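Local coordinates for Sqt1 (Chaetomium thermophilum, PDB 4ZOY), which probably acts as a WD40-propeller chaperone that captures a nascent ribosomal protein, in yeast Rpl10 (uL16), during ribosome biogenesis, at residues Asp6-His14 and Thr77-Ile85; Phe336-Ala344 and Ala389-Ser397. All coordinates share one frame; numbering follows the deposited sequence.

Both contacts join neighbouring blades of one eight-bladed WD40 propeller, at different depths. Contact 1 lies far out, its centre about 22 Å from the centre of the chain: strand 9-11, the outer strand of the blade built from both ends of the chain, meets the segment that runs into strand 83-85, the outer strand of the next blade. Contact 2, centred about 16 Å from the chain centre, joins the first hairpin turns of two adjacent blades. The centres of the contacts are about 30 Å apart and their nearest atoms about 12 Å. Backbone pairing carries contact 1, whereas a serine-glycine hydrogen bond and alkyl-indole packing carry contact 2; neither includes a bound ligand.

Contact 1: residues Asp6-His14 and Thr77-Ile85; sequences DSIAYFDGH and TSLNPIFEI
Y10 and S78 form a single beta bridge at the outer rim of the propeller, where strand 9-11, which completes the blade holding the last strands of the chain, meets the segment leading into strand 83-85 of the next blade. The evidence is a pair of bonds in the parallel pattern: Y10 N donates to T77 O (2.8 Å) and Y10 O accepts from L79 N (2.8 Å), with a C=O...N angle of 174° in the second. The Y10 side chain starts away from this partner, but with CG between its backbone N and carbonyl carbon (chi1 71°) the ring swings back, and S78 CA lies over one face, 4.1 Å from the ring centroid. The F11 ring extends toward P81, its CE1 meeting P81 CG at 3.4 Å, the two side chains crossing at about a right angle, while L79 O sits at the ring edge. G13 N covers a face of the same ring, and Y48 of strand 45-51 meets it edge-to-face. Beside the bridge, A9 CB packs on L79 CG (4.1 Å). Water extends the pairing: one molecule links S7 OG with T77 OG1, and another donates to D12 OD1 (3.1 Å) and L79 O (2.9 Å) while also bonding S78 OG. The direct bonds thus tie Y10 to both residues flanking S78, while water bridges nearby hydroxyls, a carboxylate and the L79 carbonyl.

Contact 2: residues Phe336-Ala344 and Ala389-Ser397; sequences FSPSAPILA and AMAGWLLTS
S337 OG donates to G392 O at 2.6 Å, joining the first hairpin turns of two adjacent WD40 blades, one between strands 331-336 and 342-347, the other ahead of strand 394-399. The hydroxyl lies in the carbonyl plane, and the C=O...O angle of 111° places it on a lone pair. Absence of a side chain matters at G392: a CB there would clash with S339 OG, A340 N and S337 OG, and the positive phi would also press it against the preceding carbonyl. Beside this bond, A340 CB sits over the six-membered ring of W393, 3.6 Å from its centroid and 16° off the normal, a CH-pi contact. The CB of W393 points away, but with CG anti to the carbonyl carbon (chi1 -65°) the indole is brought back over A340. There I342 CD1 reaches CE3 of W393 at 3.9 Å. A leucine in place of W393 has no flat face, so the A340 methyl would probably be left without its CH-pi partner and I342 CD1 without its contact with the indole. In the second shell, A340 N donates to S337 OG (2.9 Å), an ST motif that orients the hydroxyl, with a weak bond from S339 N beside it. F381 of strand 376-381 touches S337, I342 and L395, so one side chain from that strand meets both segments, while R410 packs against W393. Farther along, the methyl of A344 meets both branches of L395, its CB lying 3.9 Å from CD2 and 4.0 Å from CD1.

Contact 1: residues Asp6-His14 and Thr77-Ile85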
ATOM      1  N   ASP A   6       3.956 -21.480  10.174  1.00 19.33           N
ATOM      2  CA  ASP A   6       3.324 -20.838  11.314  1.00 20.00           C
ATOM      3  C   ASP A   6       1.880 -20.463  11.047  1.00 17.31           C
ATOM      4  O   ASP A   6       1.223 -19.904  11.914  1.00 19.26           O
ATOM      5  CB  ASP A   6       4.114 -19.584  11.711  1.00 19.22           C
ATOM      6  CG  ASP A   6       5.534 -19.904  12.097  1.00 24.66           C
ATOM      7  OD1 ASP A   6       5.715 -20.761  12.987  1.00 29.67           O
ATOM      8  OD2 ASP A   6       6.479 -19.340  11.499  1.00 21.14           O
ATOM      9  N   SER A   7       1.372 -20.755   9.856  1.00 16.40           N
ATOM     10  CA  SER A   7       0.019 -20.333   9.535  1.00 16.77           C
ATOM     11  C   SER A   7      -1.039 -21.087  10.335  1.00 21.76           C
ATOM     12  O   SER A   7      -0.844 -22.244  10.708  1.00 22.92           O
ATOM     13  CB  SER A   7      -0.258 -20.485   8.036  1.00 21.67           C
ATOM     14  OG  SER A   7      -0.278 -21.853   7.656  1.00 23.39           O
ATOM     15  N   ILE A   8      -2.157 -20.419  10.588  1.00 19.21           N
ATOM     16  CA  ILE A   8      -3.290 -21.023  11.290  1.00 18.58           C
ATOM     17  C   ILE A   8      -4.441 -21.302  10.325  1.00 19.95           C
ATOM     18  O   ILE A   8      -5.421 -21.957  10.678  1.00 22.78           O
ATOM     19  CB  ILE A   8      -3.807 -20.128  12.458  1.00 20.80           C
ATOM     20  CG1 ILE A   8      -4.328 -18.783  11.935  1.00 20.66           C
ATOM     21  CG2 ILE A   8      -2.733 -19.932  13.514  1.00 22.63           C
ATOM     22  CD1 ILE A   8      -4.982 -17.914  13.002  1.00 27.79           C
ATOM     23  N   ALA A   9      -4.317 -20.790   9.103  1.00 17.16           N
ATOM     24  CA  ALA A   9      -5.284 -21.042   8.044  1.00 17.59           C
ATOM     25  C   ALA A   9      -4.655 -20.669   6.723  1.00 17.29           C
ATOM     26  O   ALA A   9      -3.641 -19.972   6.668  1.00 16.33           O
ATOM     27  CB  ALA A   9      -6.577 -20.249   8.254  1.00 20.25           C
ATOM     28  N   TYR A  10      -5.252 -21.155   5.645  1.00 17.56           N
ATOM     29  CA  TYR A  10      -4.738 -20.872   4.324  1.00 17.37           C
ATOM     30  C   TYR A  10      -5.850 -20.891   3.305  1.00 20.12           C
ATOM     31  O   TYR A  10      -6.944 -21.412   3.554  1.00 20.82           O
ATOM     32  CB  TYR A  10      -3.653 -21.880   3.932  1.00 16.58           C
ATOM     33  CG  TYR A  10      -4.182 -23.268   3.649  1.00 19.48           C
ATOM     34  CD1 TYR A  10      -4.513 -24.127   4.681  1.00 19.67           C
ATOM     35  CD2 TYR A  10      -4.333 -23.718   2.346  1.00 23.59           C
ATOM     36  CE1 TYR A  10      -4.998 -25.405   4.422  1.00 21.91           C
ATOM     37  CE2 TYR A  10      -4.808 -24.990   2.080  1.00 25.62           C
ATOM     38  CZ  TYR A  10      -5.141 -25.825   3.125  1.00 26.94           C
ATOM     39  OH  TYR A  10      -5.622 -27.092   2.859  1.00 21.20           O
ATOM     40  N   PHE A  11      -5.570 -20.301   2.152  1.00 18.38           N
ATOM     41  CA  PHE A  11      -6.468 -20.398   1.016  1.00 18.66           C
ATOM     42  C   PHE A  11      -5.631 -20.626  -0.224  1.00 22.04           C
ATOM     43  O   PHE A  11      -4.749 -19.827  -0.539  1.00 17.86           O
ATOM     44  CB  PHE A  11      -7.321 -19.141   0.877  1.00 19.17           C
ATOM     45  CG  PHE A  11      -8.122 -19.099  -0.388  1.00 21.04           C
ATOM     46  CD1 PHE A  11      -9.125 -20.028  -0.617  1.00 22.74           C
ATOM     47  CD2 PHE A  11      -7.878 -18.131  -1.348  1.00 20.75           C
ATOM     48  CE1 PHE A  11      -9.864 -19.992  -1.790  1.00 26.68           C
ATOM     49  CE2 PHE A  11      -8.614 -18.086  -2.517  1.00 23.24           C
ATOM     50  CZ  PHE A  11      -9.613 -19.018  -2.738  1.00 24.03           C
ATOM     51  N   ASP A  12      -5.887 -21.727  -0.927  1.00 21.66           N
ATOM     52  CA  ASP A  12      -5.063 -22.081  -2.070  1.00 21.75           C
ATOM     53  C   ASP A  12      -5.824 -22.024  -3.395  1.00 18.11           C
ATOM     54  O   ASP A  12      -5.347 -22.558  -4.398  1.00 22.12           O
ATOM     55  CB  ASP A  12      -4.464 -23.479  -1.870  1.00 20.30           C
ATOM     56  CG  ASP A  12      -5.518 -24.565  -1.899  1.00 27.37           C
ATOM     57  OD1 ASP A  12      -6.585 -24.378  -1.279  1.00 26.13           O
ATOM     58  OD2 ASP A  12      -5.286 -25.598  -2.563  1.00 40.06           O
ATOM     59  N   GLY A  13      -6.976 -21.354  -3.410  1.00 19.31           N
ATOM     60  CA  GLY A  13      -7.804 -21.279  -4.606  1.00 21.46           C
ATOM     61  C   GLY A  13      -7.210 -20.588  -5.823  1.00 23.51           C
ATOM     62  O   GLY A  13      -7.502 -20.958  -6.959  1.00 22.11           O
ATOM     63  N   HIS A  14      -6.389 -19.564  -5.612  1.00 17.78           N
ATOM     64  CA  HIS A  14      -5.744 -18.900  -6.744  1.00 19.79           C
ATOM     65  C   HIS A  14      -4.858 -19.881  -7.503  1.00 18.00           C
ATOM     66  O   HIS A  14      -4.159 -20.685  -6.899  1.00 19.77           O
ATOM     67  CB  HIS A  14      -4.907 -17.704  -6.274  1.00 15.82           C
ATOM     68  CG  HIS A  14      -5.716 -16.581  -5.705  1.00 17.97           C
ATOM     69  ND1 HIS A  14      -6.260 -15.586  -6.492  1.00 17.56           N
ATOM     70  CD2 HIS A  14      -6.062 -16.283  -4.430  1.00 16.71           C
ATOM     71  CE1 HIS A  14      -6.910 -14.729  -5.726  1.00 16.74           C
ATOM     72  NE2 HIS A  14      -6.802 -15.125  -4.469  1.00 15.78           N
ATOM     73  N   THR A  77      -9.044 -24.960   8.839  1.00 50.05           N
ATOM     74  CA  THR A  77      -7.735 -24.461   8.439  1.00 31.44           C
ATOM     75  C   THR A  77      -7.716 -24.080   6.948  1.00 26.39           C
ATOM     76  O   THR A  77      -7.101 -23.094   6.580  1.00 23.32           O
ATOM     77  CB  THR A  77      -6.618 -25.494   8.762  1.00 38.93           C
ATOM     78  OG1 THR A  77      -5.330 -24.918   8.518  1.00 45.66           O
ATOM     79  CG2 THR A  77      -6.776 -26.774   7.950  1.00 38.83           C
ATOM     80  N   SER A  78      -8.412 -24.835   6.099  1.00 26.49           N
ATOM     81  CA  SER A  78      -8.556 -24.460   4.696  1.00 25.31           C
ATOM     82  C   SER A  78      -9.767 -23.542   4.535  1.00 25.25           C
ATOM     83  O   SER A  78     -10.883 -23.925   4.877  1.00 30.63           O
ATOM     84  CB  SER A  78      -8.695 -25.712   3.818  1.00 25.07           C
ATOM     85  OG  SER A  78      -8.868 -25.369   2.458  1.00 30.83           O
ATOM     86  N   LEU A  79      -9.555 -22.326   4.029  1.00 20.71           N
ATOM     87  CA  LEU A  79     -10.637 -21.342   3.953  1.00 21.97           C
ATOM     88  C   LEU A  79     -11.487 -21.500   2.705  1.00 18.49           C
ATOM     89  O   LEU A  79     -10.973 -21.813   1.639  1.00 23.27           O
ATOM     90  CB  LEU A  79     -10.073 -19.921   3.989  1.00 23.50           C
ATOM     91  CG  LEU A  79      -9.329 -19.540   5.264  1.00 20.61           C
ATOM     92  CD1 LEU A  79      -8.596 -18.218   5.049  1.00 25.84           C
ATOM     93  CD2 LEU A  79     -10.291 -19.448   6.440  1.00 24.89           C
ATOM     94  N   ASN A  80     -12.784 -21.254   2.843  1.00 23.19           N
ATOM     95  CA  ASN A  80     -13.683 -21.269   1.697  1.00 27.90           C
ATOM     96  C   ASN A  80     -14.196 -19.870   1.385  1.00 24.02           C
ATOM     97  O   ASN A  80     -14.699 -19.181   2.268  1.00 27.92           O
ATOM     98  CB  ASN A  80     -14.855 -22.223   1.945  1.00 31.45           C
ATOM     99  CG  ASN A  80     -14.396 -23.643   2.212  1.00 33.77           C
ATOM    100  OD1 ASN A  80     -13.860 -24.309   1.327  1.00 39.04           O
ATOM    101  ND2 ASN A  80     -14.604 -24.115   3.434  1.00 38.11           N
ATOM    102  N   PRO A  81     -14.068 -19.447   0.121  1.00 24.54           N
ATOM    103  CA  PRO A  81     -14.465 -18.078  -0.231  1.00 23.97           C
ATOM    104  C   PRO A  81     -15.951 -17.821  -0.056  1.00 30.15           C
ATOM    105  O   PRO A  81     -16.773 -18.729  -0.211  1.00 27.50           O
ATOM    106  CB  PRO A  81     -14.080 -17.961  -1.707  1.00 21.61           C
ATOM    107  CG  PRO A  81     -13.100 -19.049  -1.950  1.00 29.79           C
ATOM    108  CD  PRO A  81     -13.484 -20.163  -1.022  1.00 24.13           C
ATOM    109  N   ILE A  82     -16.297 -16.582   0.266  1.00 25.68           N
ATOM    110  CA  ILE A  82     -17.700 -16.197   0.341  1.00 22.81           C
ATOM    111  C   ILE A  82     -18.139 -15.436  -0.907  1.00 25.21           C
ATOM    112  O   ILE A  82     -19.324 -15.159  -1.088  1.00 28.89           O
ATOM    113  CB  ILE A  82     -17.984 -15.350   1.591  1.00 23.65           C
ATOM    114  CG1 ILE A  82     -17.286 -13.995   1.494  1.00 25.77           C
ATOM    115  CG2 ILE A  82     -17.562 -16.100   2.854  1.00 23.87           C
ATOM    116  CD1 ILE A  82     -17.499 -13.138   2.706  1.00 26.61           C
ATOM    117  N   PHE A  83     -17.184 -15.110  -1.772  1.00 24.27           N
ATOM    118  CA  PHE A  83     -17.487 -14.429  -3.028  1.00 22.10           C
ATOM    119  C   PHE A  83     -16.351 -14.626  -4.012  1.00 23.16           C
ATOM    120  O   PHE A  83     -15.197 -14.778  -3.611  1.00 22.45           O
ATOM    121  CB  PHE A  83     -17.734 -12.932  -2.804  1.00 24.96           C
ATOM    122  CG  PHE A  83     -18.277 -12.218  -4.014  1.00 24.34           C
ATOM    123  CD1 PHE A  83     -19.559 -12.486  -4.475  1.00 27.59           C
ATOM    124  CD2 PHE A  83     -17.512 -11.272  -4.685  1.00 25.73           C
ATOM    125  CE1 PHE A  83     -20.067 -11.829  -5.583  1.00 29.32           C
ATOM    126  CE2 PHE A  83     -18.013 -10.608  -5.793  1.00 24.13           C
ATOM    127  CZ  PHE A  83     -19.296 -10.890  -6.245  1.00 29.13           C
ATOM    128  N   GLU A  84     -16.683 -14.630  -5.299  1.00 25.29           N
ATOM    129  CA  GLU A  84     -15.687 -14.752  -6.353  1.00 21.17           C
ATOM    130  C   GLU A  84     -15.722 -13.526  -7.246  1.00 24.04           C
ATOM    131  O   GLU A  84     -16.794 -13.064  -7.645  1.00 25.74           O
ATOM    132  CB  GLU A  84     -15.918 -16.017  -7.186  1.00 26.20           C
ATOM    133  CG  GLU A  84     -15.714 -17.301  -6.405  1.00 28.80           C
ATOM    134  CD  GLU A  84     -15.715 -18.534  -7.291  1.00 31.22           C
ATOM    135  OE1 GLU A  84     -15.398 -18.412  -8.491  1.00 32.55           O
ATOM    136  OE2 GLU A  84     -16.013 -19.628  -6.770  1.00 40.96           O
ATOM    137  N   ILE A  85     -14.545 -12.994  -7.554  1.00 23.09           N
ATOM    138  CA  ILE A  85     -14.443 -11.834  -8.419  1.00 21.30           C
ATOM    139  C   ILE A  85     -14.046 -12.261  -9.822  1.00 22.19           C
ATOM    140  O   ILE A  85     -12.894 -12.616 -10.072  1.00 21.00           O
ATOM    141  CB  ILE A  85     -13.417 -10.815  -7.879  1.00 21.53           C
ATOM    142  CG1 ILE A  85     -13.786 -10.389  -6.456  1.00 25.96           C
ATOM    143  CG2 ILE A  85     -13.331  -9.610  -8.814  1.00 25.60           C
ATOM    144  CD1 ILE A  85     -12.676  -9.601  -5.761  1.00 27.05           C
TER
HETATM  145  O   HOH W   1      -2.814 -23.649   7.970  1.00 35.31           O
HETATM  146  O   HOH W   2      -8.490 -23.134   0.827  1.00 27.54           O

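Contact 2: residues Phe336-Ala344 and Ala389-Ser397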
ATOM      1  N   PHE A 336       5.665   6.275   7.077  1.00 14.96           N
ATOM      2  CA  PHE A 336       5.807   7.074   8.283  1.00 14.24           C
ATOM      3  C   PHE A 336       5.073   6.409   9.438  1.00 14.79           C
ATOM      4  O   PHE A 336       3.949   5.921   9.270  1.00 16.48           O
ATOM      5  CB  PHE A 336       5.237   8.484   8.085  1.00 15.36           C
ATOM      6  CG  PHE A 336       6.088   9.382   7.227  1.00 12.85           C
ATOM      7  CD1 PHE A 336       7.081  10.170   7.794  1.00 13.15           C
ATOM      8  CD2 PHE A 336       5.876   9.454   5.863  1.00 12.57           C
ATOM      9  CE1 PHE A 336       7.856  11.017   7.003  1.00 13.58           C
ATOM     10  CE2 PHE A 336       6.645  10.297   5.065  1.00 15.11           C
ATOM     11  CZ  PHE A 336       7.630  11.082   5.643  1.00 14.97           C
ATOM     12  N   SER A 337       5.691   6.394  10.609  1.00 13.13           N
ATOM     13  CA  SER A 337       4.984   5.954  11.796  1.00 14.66           C
ATOM     14  C   SER A 337       3.829   6.897  12.080  1.00 16.64           C
ATOM     15  O   SER A 337       3.985   8.114  11.969  1.00 16.71           O
ATOM     16  CB  SER A 337       5.921   5.899  12.995  1.00 16.98           C
ATOM     17  OG  SER A 337       5.193   5.669  14.194  1.00 16.69           O
ATOM     18  N   PRO A 338       2.675   6.347  12.471  1.00 16.60           N
ATOM     19  CA  PRO A 338       1.525   7.201  12.770  1.00 18.03           C
ATOM     20  C   PRO A 338       1.729   8.042  14.027  1.00 21.25           C
ATOM     21  O   PRO A 338       1.046   9.060  14.152  1.00 21.73           O
ATOM     22  CB  PRO A 338       0.382   6.194  12.964  1.00 19.72           C
ATOM     23  CG  PRO A 338       1.054   4.935  13.391  1.00 22.85           C
ATOM     24  CD  PRO A 338       2.364   4.917  12.634  1.00 17.96           C
ATOM     25  N   SER A 339       2.630   7.653  14.927  1.00 18.18           N
ATOM     26  CA  SER A 339       2.780   8.417  16.170  1.00 22.51           C
ATOM     27  C   SER A 339       4.195   8.519  16.743  1.00 23.76           C
ATOM     28  O   SER A 339       4.396   9.177  17.760  1.00 35.17           O
ATOM     29  CB  SER A 339       1.862   7.829  17.239  1.00 27.26           C
ATOM     30  OG  SER A 339       2.210   6.488  17.504  1.00 25.17           O
ATOM     31  N   ALA A 340       5.173   7.880  16.117  1.00 16.92           N
ATOM     32  CA  ALA A 340       6.564   8.073  16.506  1.00 16.52           C
ATOM     33  C   ALA A 340       7.243   8.853  15.388  1.00 15.79           C
ATOM     34  O   ALA A 340       6.814   8.781  14.240  1.00 17.40           O
ATOM     35  CB  ALA A 340       7.259   6.737  16.747  1.00 19.10           C
ATOM     36  N   PRO A 341       8.295   9.620  15.720  1.00 17.48           N
ATOM     37  CA  PRO A 341       8.909  10.482  14.707  1.00 16.16           C
ATOM     38  C   PRO A 341       9.919   9.722  13.863  1.00 15.43           C
ATOM     39  O   PRO A 341      11.119  10.013  13.886  1.00 16.99           O
ATOM     40  CB  PRO A 341       9.579  11.568  15.544  1.00 17.75           C
ATOM     41  CG  PRO A 341       9.948  10.872  16.807  1.00 19.52           C
ATOM     42  CD  PRO A 341       8.830   9.884  17.069  1.00 19.17           C
ATOM     43  N   ILE A 342       9.427   8.722  13.144  1.00 14.22           N
ATOM     44  CA  ILE A 342      10.309   7.906  12.319  1.00 14.39           C
ATOM     45  C   ILE A 342       9.694   7.579  10.968  1.00 14.44           C
ATOM     46  O   ILE A 342       8.466   7.558  10.799  1.00 14.14           O
ATOM     47  CB  ILE A 342      10.707   6.571  13.014  1.00 15.29           C
ATOM     48  CG1 ILE A 342       9.464   5.739  13.354  1.00 17.21           C
ATOM     49  CG2 ILE A 342      11.561   6.829  14.275  1.00 16.41           C
ATOM     50  CD1 ILE A 342       9.795   4.392  13.993  1.00 17.24           C
ATOM     51  N   LEU A 343      10.578   7.324  10.005  1.00 12.90           N
ATOM     52  CA  LEU A 343      10.231   6.892   8.664  1.00 13.72           C
ATOM     53  C   LEU A 343      10.974   5.598   8.387  1.00 12.98           C
ATOM     54  O   LEU A 343      12.184   5.527   8.622  1.00 13.99           O
ATOM     55  CB  LEU A 343      10.629   7.955   7.635  1.00 14.29           C
ATOM     56  CG  LEU A 343      10.579   7.562   6.156  1.00 14.68           C
ATOM     57  CD1 LEU A 343       9.135   7.411   5.662  1.00 14.98           C
ATOM     58  CD2 LEU A 343      11.364   8.565   5.294  1.00 16.34           C
ATOM     59  N   ALA A 344      10.258   4.578   7.907  1.00 13.65           N
ATOM     60  CA  ALA A 344      10.860   3.293   7.533  1.00 12.63           C
ATOM     61  C   ALA A 344      10.856   3.101   6.027  1.00 12.73           C
ATOM     62  O   ALA A 344       9.884   3.433   5.345  1.00 13.79           O
ATOM     63  CB  ALA A 344      10.109   2.141   8.205  1.00 15.18           C
ATOM     64  N   ALA A 389       1.712   1.113  24.817  1.00 27.23           N
ATOM     65  CA  ALA A 389       2.974   1.832  24.986  1.00 31.89           C
ATOM     66  C   ALA A 389       3.890   1.713  23.765  1.00 35.30           C
ATOM     67  O   ALA A 389       4.807   2.514  23.591  1.00 40.57           O
ATOM     68  CB  ALA A 389       3.691   1.332  26.235  1.00 38.09           C
ATOM     69  N   MET A 390       3.633   0.720  22.918  1.00 25.96           N
ATOM     70  CA  MET A 390       4.450   0.464  21.738  1.00 26.38           C
ATOM     71  C   MET A 390       3.878   1.107  20.482  1.00 20.29           C
ATOM     72  O   MET A 390       4.344   0.856  19.366  1.00 22.68           O
ATOM     73  CB  MET A 390       4.602  -1.038  21.536  1.00 29.84           C
ATOM     74  CG  MET A 390       5.465  -1.660  22.601  1.00 27.14           C
ATOM     75  SD  MET A 390       7.154  -1.048  22.412  1.00 28.94           S
ATOM     76  CE  MET A 390       7.613  -2.001  20.978  1.00 20.73           C
ATOM     77  N   ALA A 391       2.852   1.932  20.677  1.00 21.64           N
ATOM     78  CA  ALA A 391       2.238   2.671  19.589  1.00 21.69           C
ATOM     79  C   ALA A 391       3.280   3.431  18.779  1.00 23.18           C
ATOM     80  O   ALA A 391       4.086   4.186  19.325  1.00 27.89           O
ATOM     81  CB  ALA A 391       1.195   3.635  20.134  1.00 26.23           C
ATOM     82  N   GLY A 392       3.252   3.208  17.472  1.00 18.34           N
ATOM     83  CA  GLY A 392       4.151   3.883  16.548  1.00 18.02           C
ATOM     84  C   GLY A 392       5.506   3.223  16.354  1.00 16.38           C
ATOM     85  O   GLY A 392       6.257   3.626  15.475  1.00 17.87           O
ATOM     86  N   TRP A 393       5.820   2.205  17.143  1.00 16.51           N
ATOM     87  CA  TRP A 393       7.180   1.639  17.131  1.00 13.60           C
ATOM     88  C   TRP A 393       7.274   0.241  16.535  1.00 15.22           C
ATOM     89  O   TRP A 393       8.370  -0.291  16.394  1.00 16.71           O
ATOM     90  CB  TRP A 393       7.752   1.614  18.558  1.00 15.25           C
ATOM     91  CG  TRP A 393       7.947   2.976  19.093  1.00 18.77           C
ATOM     92  CD1 TRP A 393       7.165   3.608  20.012  1.00 19.37           C
ATOM     93  CD2 TRP A 393       8.980   3.900  18.734  1.00 16.51           C
ATOM     94  NE1 TRP A 393       7.655   4.870  20.261  1.00 23.02           N
ATOM     95  CE2 TRP A 393       8.767   5.074  19.489  1.00 23.83           C
ATOM     96  CE3 TRP A 393      10.067   3.851  17.858  1.00 20.67           C
ATOM     97  CZ2 TRP A 393       9.599   6.190  19.388  1.00 24.19           C
ATOM     98  CZ3 TRP A 393      10.891   4.958  17.758  1.00 21.96           C
ATOM     99  CH2 TRP A 393      10.650   6.114  18.521  1.00 20.25           C
ATOM    100  N   LEU A 394       6.131  -0.337  16.189  1.00 13.93           N
ATOM    101  CA  LEU A 394       6.081  -1.704  15.685  1.00 14.16           C
ATOM    102  C   LEU A 394       5.815  -1.718  14.180  1.00 13.89           C
ATOM    103  O   LEU A 394       4.809  -1.183  13.703  1.00 14.70           O
ATOM    104  CB  LEU A 394       5.012  -2.500  16.434  1.00 16.62           C
ATOM    105  CG  LEU A 394       5.406  -2.918  17.857  1.00 20.28           C
ATOM    106  CD1 LEU A 394       4.199  -3.459  18.603  1.00 23.50           C
ATOM    107  CD2 LEU A 394       6.536  -3.942  17.831  1.00 22.81           C
ATOM    108  N   LEU A 395       6.727  -2.349  13.454  1.00 14.05           N
ATOM    109  CA  LEU A 395       6.704  -2.375  11.994  1.00 14.08           C
ATOM    110  C   LEU A 395       6.608  -3.804  11.502  1.00 14.32           C
ATOM    111  O   LEU A 395       7.401  -4.662  11.910  1.00 17.54           O
ATOM    112  CB  LEU A 395       7.967  -1.718  11.429  1.00 14.19           C
ATOM    113  CG  LEU A 395       8.005  -1.580   9.903  1.00 15.09           C
ATOM    114  CD1 LEU A 395       7.248  -0.331   9.485  1.00 15.85           C
ATOM    115  CD2 LEU A 395       9.440  -1.540   9.397  1.00 14.78           C
ATOM    116  N   THR A 396       5.650  -4.055  10.622  1.00 12.68           N
ATOM    117  CA  THR A 396       5.545  -5.359   9.961  1.00 12.85           C
ATOM    118  C   THR A 396       6.110  -5.266   8.557  1.00 14.06           C
ATOM    119  O   THR A 396       5.860  -4.292   7.843  1.00 14.29           O
ATOM    120  CB  THR A 396       4.097  -5.820   9.906  1.00 12.24           C
ATOM    121  OG1 THR A 396       3.559  -5.778  11.225  1.00 13.44           O
ATOM    122  CG2 THR A 396       3.986  -7.265   9.383  1.00 13.26           C
ATOM    123  N   SER A 397       6.887  -6.276   8.165  1.00 12.71           N
ATOM    124  CA  SER A 397       7.478  -6.296   6.832  1.00 11.99           C
ATOM    125  C   SER A 397       7.275  -7.657   6.163  1.00 14.32           C
ATOM    126  O   SER A 397       7.131  -8.680   6.846  1.00 14.28           O
ATOM    127  CB  SER A 397       8.967  -5.964   6.888  1.00 14.40           C
ATOM    128  OG  SER A 397       9.685  -6.961   7.596  1.00 14.29           O
TER
HETATM  129  O   HOH W   3       4.184   6.760  19.417  1.00 34.35           O